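Local atomic coordinates of glutaconate coenzyme a-transferase (Acidaminococcus fermentans, PDB entry 1POI), a protein that transfers the coenzyme A moiety from acetyl-CoA to (R)-2-hydroxyglutarate and related acids such as glutaconate, in the breakdown of glutamate. Residues G24-F36 against L239-G251. Residues are numbered along the deposited sequence; the frame is centred on the assembly and turned at random.
Sequences GFTTDRKPYAAVF and LAPYGAHPSQCYG
D28 and Q248 form a single backbone bridge between two loops, in which Q248 N donates to T27 O (2.8 Å) and R29 N to Q248 O (2.8 Å). Farther along, A33 N of helix 32-40 donates to G243 O (3.0 Å). Between these two sites lies S247; with chi1 at 68°, its OG sits between the backbone N and the carbonyl carbon, accepts from K30 N (3.1 Å) and donates back to A244 O. The Y32 ring lies across P246, which follows a cis peptide bond; P246 CD stands over the ring centre in a CH-pi contact (3.9 Å to the centroid). The D28 and Q248 side chains cross at about a right angle, their carboxylate and amide planes 52° apart; one water links T27 OG1 to Q248 OE1, another D28 OD1 to Y250 N. R29 ends at G193 O and D197, K30 at D56, and Q248 NE2 is hydrogen-bonded to an acidic side chain of the chain of another protein. Three of four cross-segment hydrogen bonds are backbone-to-backbone, so mainly main chain holds the loop after 236-239, outermost strand within this chain, to the loop after central strand 19-22 and the start of helix 32-40.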
# COMPACT_ATOMS: atom_id res chain seq x y z
N GLY A 24 -12.19 22.43 5.16
CA GLY A 24 -12.83 22.01 3.92
C GLY A 24 -12.94 23.09 2.86
O GLY A 24 -12.73 24.26 3.15
N PHE A 25 -13.28 22.69 1.64
CA PHE A 25 -13.42 23.59 0.50
C PHE A 25 -14.79 23.33 -0.11
O PHE A 25 -15.05 22.23 -0.57
CB PHE A 25 -12.34 23.27 -0.54
CG PHE A 25 -12.10 24.36 -1.56
CD1 PHE A 25 -12.99 24.56 -2.60
CD2 PHE A 25 -10.98 25.16 -1.48
CE1 PHE A 25 -12.76 25.55 -3.56
CE2 PHE A 25 -10.74 26.15 -2.42
CZ PHE A 25 -11.63 26.34 -3.46
N THR A 26 -15.63 24.37 -0.14
CA THR A 26 -17.01 24.34 -0.67
C THR A 26 -17.81 23.03 -0.47
O THR A 26 -18.35 22.81 0.62
CB THR A 26 -17.11 24.91 -2.11
OG1 THR A 26 -16.31 24.14 -3.00
CG2 THR A 26 -16.60 26.33 -2.13
N THR A 27 -17.94 22.19 -1.49
CA THR A 27 -18.66 20.92 -1.32
C THR A 27 -17.69 19.77 -1.08
O THR A 27 -18.05 18.61 -1.25
CB THR A 27 -19.53 20.54 -2.52
OG1 THR A 27 -18.70 20.33 -3.67
CG2 THR A 27 -20.54 21.62 -2.81
N ASP A 28 -16.46 20.09 -0.70
CA ASP A 28 -15.45 19.06 -0.44
C ASP A 28 -14.93 19.13 1.01
O ASP A 28 -14.42 20.17 1.44
CB ASP A 28 -14.28 19.17 -1.45
CG ASP A 28 -13.30 17.98 -1.40
OD1 ASP A 28 -13.37 17.13 -0.46
OD2 ASP A 28 -12.45 17.87 -2.31
N ARG A 29 -15.09 18.04 1.75
CA ARG A 29 -14.64 17.92 3.14
C ARG A 29 -14.95 19.05 4.14
O ARG A 29 -14.06 19.53 4.84
CB ARG A 29 -13.14 17.56 3.18
CG ARG A 29 -12.81 16.40 4.17
CD ARG A 29 -11.30 16.15 4.30
NE ARG A 29 -10.60 17.39 4.61
CZ ARG A 29 -9.83 18.04 3.74
NH1 ARG A 29 -9.65 17.55 2.54
NH2 ARG A 29 -9.41 19.27 3.99
N LYS A 30 -16.22 19.44 4.24
CA LYS A 30 -16.69 20.47 5.18
C LYS A 30 -17.12 19.81 6.52
O LYS A 30 -17.74 18.74 6.54
CB LYS A 30 -17.90 21.19 4.58
CG LYS A 30 -17.71 22.66 4.35
CD LYS A 30 -16.87 22.93 3.16
CE LYS A 30 -16.65 24.41 3.01
NZ LYS A 30 -15.96 24.93 4.24
N PRO A 31 -16.83 20.45 7.66
CA PRO A 31 -17.26 19.79 8.91
C PRO A 31 -18.76 19.99 9.24
O PRO A 31 -19.11 20.75 10.16
CB PRO A 31 -16.33 20.43 9.94
CG PRO A 31 -16.22 21.85 9.41
CD PRO A 31 -16.00 21.63 7.93
N TYR A 32 -19.63 19.26 8.55
CA TYR A 32 -21.08 19.37 8.76
C TYR A 32 -21.64 18.85 10.08
O TYR A 32 -22.41 19.56 10.73
CB TYR A 32 -21.86 18.76 7.59
CG TYR A 32 -22.04 19.73 6.45
CD1 TYR A 32 -23.00 20.72 6.52
CD2 TYR A 32 -21.22 19.70 5.33
CE1 TYR A 32 -23.13 21.65 5.53
CE2 TYR A 32 -21.35 20.64 4.34
CZ TYR A 32 -22.31 21.61 4.45
OH TYR A 32 -22.42 22.59 3.50
N ALA A 33 -21.27 17.65 10.51
CA ALA A 33 -21.81 17.14 11.78
C ALA A 33 -21.66 18.20 12.87
O ALA A 33 -22.63 18.54 13.55
CB ALA A 33 -21.10 15.86 12.21
N ALA A 34 -20.47 18.79 12.93
CA ALA A 34 -20.11 19.82 13.89
C ALA A 34 -20.94 21.08 13.69
O ALA A 34 -21.50 21.60 14.65
CB ALA A 34 -18.64 20.16 13.77
N VAL A 35 -20.98 21.61 12.47
CA VAL A 35 -21.76 22.81 12.24
C VAL A 35 -23.19 22.61 12.71
O VAL A 35 -23.89 23.55 13.06
CB VAL A 35 -21.70 23.23 10.77
CG1 VAL A 35 -22.81 24.23 10.43
CG2 VAL A 35 -20.37 23.86 10.51
N PHE A 36 -23.62 21.36 12.79
CA PHE A 36 -24.96 21.10 13.25
C PHE A 36 -25.07 21.33 14.74
O PHE A 36 -26.02 21.95 15.19
CB PHE A 36 -25.41 19.68 12.90
CG PHE A 36 -26.14 19.60 11.60
CD1 PHE A 36 -25.93 20.56 10.61
CD2 PHE A 36 -27.07 18.59 11.36
CE1 PHE A 36 -26.63 20.52 9.40
CE2 PHE A 36 -27.79 18.54 10.16
CZ PHE A 36 -27.56 19.51 9.17
N LEU A 239 -15.57 10.88 16.87
CA LEU A 239 -15.88 9.91 15.81
C LEU A 239 -17.20 10.31 15.14
O LEU A 239 -18.23 10.30 15.78
CB LEU A 239 -16.01 8.50 16.39
CG LEU A 239 -16.12 7.32 15.41
CD1 LEU A 239 -15.11 7.45 14.29
CD2 LEU A 239 -15.91 5.98 16.13
N ALA A 240 -17.14 10.73 13.89
CA ALA A 240 -18.34 11.13 13.17
C ALA A 240 -18.35 10.68 11.71
O ALA A 240 -17.93 11.43 10.81
CB ALA A 240 -18.52 12.60 13.24
N PRO A 241 -18.81 9.42 11.45
CA PRO A 241 -18.92 8.79 10.13
C PRO A 241 -19.78 9.62 9.20
O PRO A 241 -20.90 9.96 9.54
CB PRO A 241 -19.58 7.47 10.45
CG PRO A 241 -18.96 7.12 11.76
CD PRO A 241 -19.05 8.42 12.51
N TYR A 242 -19.26 9.89 8.00
CA TYR A 242 -19.92 10.71 6.99
C TYR A 242 -20.17 12.09 7.54
O TYR A 242 -21.07 12.80 7.07
CB TYR A 242 -21.25 10.10 6.50
CG TYR A 242 -21.11 8.74 5.87
CD1 TYR A 242 -21.11 7.61 6.67
CD2 TYR A 242 -20.95 8.59 4.48
CE1 TYR A 242 -20.94 6.33 6.13
CE2 TYR A 242 -20.77 7.30 3.92
CZ TYR A 242 -20.77 6.18 4.77
OH TYR A 242 -20.57 4.89 4.33
N GLY A 243 -19.36 12.49 8.53
CA GLY A 243 -19.49 13.80 9.13
C GLY A 243 -19.36 14.96 8.17
O GLY A 243 -19.63 16.11 8.55
N ALA A 244 -18.94 14.70 6.94
CA ALA A 244 -18.78 15.77 5.95
C ALA A 244 -20.00 15.84 5.08
O ALA A 244 -20.16 16.78 4.30
CB ALA A 244 -17.54 15.54 5.07
N HIS A 245 -20.89 14.86 5.22
CA HIS A 245 -22.09 14.80 4.40
C HIS A 245 -22.88 16.07 4.59
O HIS A 245 -23.05 16.53 5.72
CB HIS A 245 -22.93 13.57 4.78
CG HIS A 245 -24.19 13.44 3.97
ND1 HIS A 245 -25.26 14.29 4.12
CD2 HIS A 245 -24.54 12.56 3.01
CE1 HIS A 245 -26.22 13.94 3.28
NE2 HIS A 245 -25.80 12.90 2.59
N PRO A 246 -23.43 16.62 3.51
CA PRO A 246 -23.45 16.23 2.09
C PRO A 246 -22.21 16.51 1.22
O PRO A 246 -22.32 16.49 -0.00
CB PRO A 246 -24.59 17.07 1.55
CG PRO A 246 -24.37 18.36 2.23
CD PRO A 246 -24.19 17.87 3.68
N SER A 247 -21.05 16.82 1.81
CA SER A 247 -19.90 17.12 0.98
C SER A 247 -18.99 15.91 0.82
O SER A 247 -19.10 14.93 1.58
CB SER A 247 -19.14 18.32 1.55
OG SER A 247 -18.54 17.98 2.78
N GLN A 248 -18.12 15.98 -0.19
CA GLN A 248 -17.18 14.89 -0.51
C GLN A 248 -16.20 14.66 0.64
O GLN A 248 -16.11 15.44 1.57
CB GLN A 248 -16.37 15.21 -1.78
CG GLN A 248 -17.21 15.70 -2.90
CD GLN A 248 -16.45 15.90 -4.15
OE1 GLN A 248 -15.91 16.99 -4.40
NE2 GLN A 248 -16.39 14.86 -4.97
N CYS A 249 -15.47 13.57 0.55
CA CYS A 249 -14.49 13.25 1.53
C CYS A 249 -13.66 12.20 0.85
O CYS A 249 -14.02 11.00 0.82
CB CYS A 249 -15.15 12.74 2.78
SG CYS A 249 -13.99 12.20 4.01
N TYR A 250 -12.61 12.70 0.20
CA TYR A 250 -11.65 11.93 -0.56
C TYR A 250 -11.41 10.49 -0.12
O TYR A 250 -11.09 10.22 1.03
CB TYR A 250 -10.32 12.70 -0.58
CG TYR A 250 -9.28 12.11 -1.51
CD1 TYR A 250 -8.48 11.05 -1.09
CD2 TYR A 250 -9.14 12.57 -2.82
CE1 TYR A 250 -7.58 10.46 -1.95
CE2 TYR A 250 -8.23 11.98 -3.69
CZ TYR A 250 -7.46 10.93 -3.24
OH TYR A 250 -6.57 10.30 -4.09
N GLY A 251 -11.58 9.56 -1.06
CA GLY A 251 -11.33 8.16 -0.79
C GLY A 251 -12.40 7.47 0.01
O GLY A 251 -12.31 6.26 0.25
O HOH W 1 -16.26 19.52 -4.43
O HOH W 2 -11.64 15.50 0.30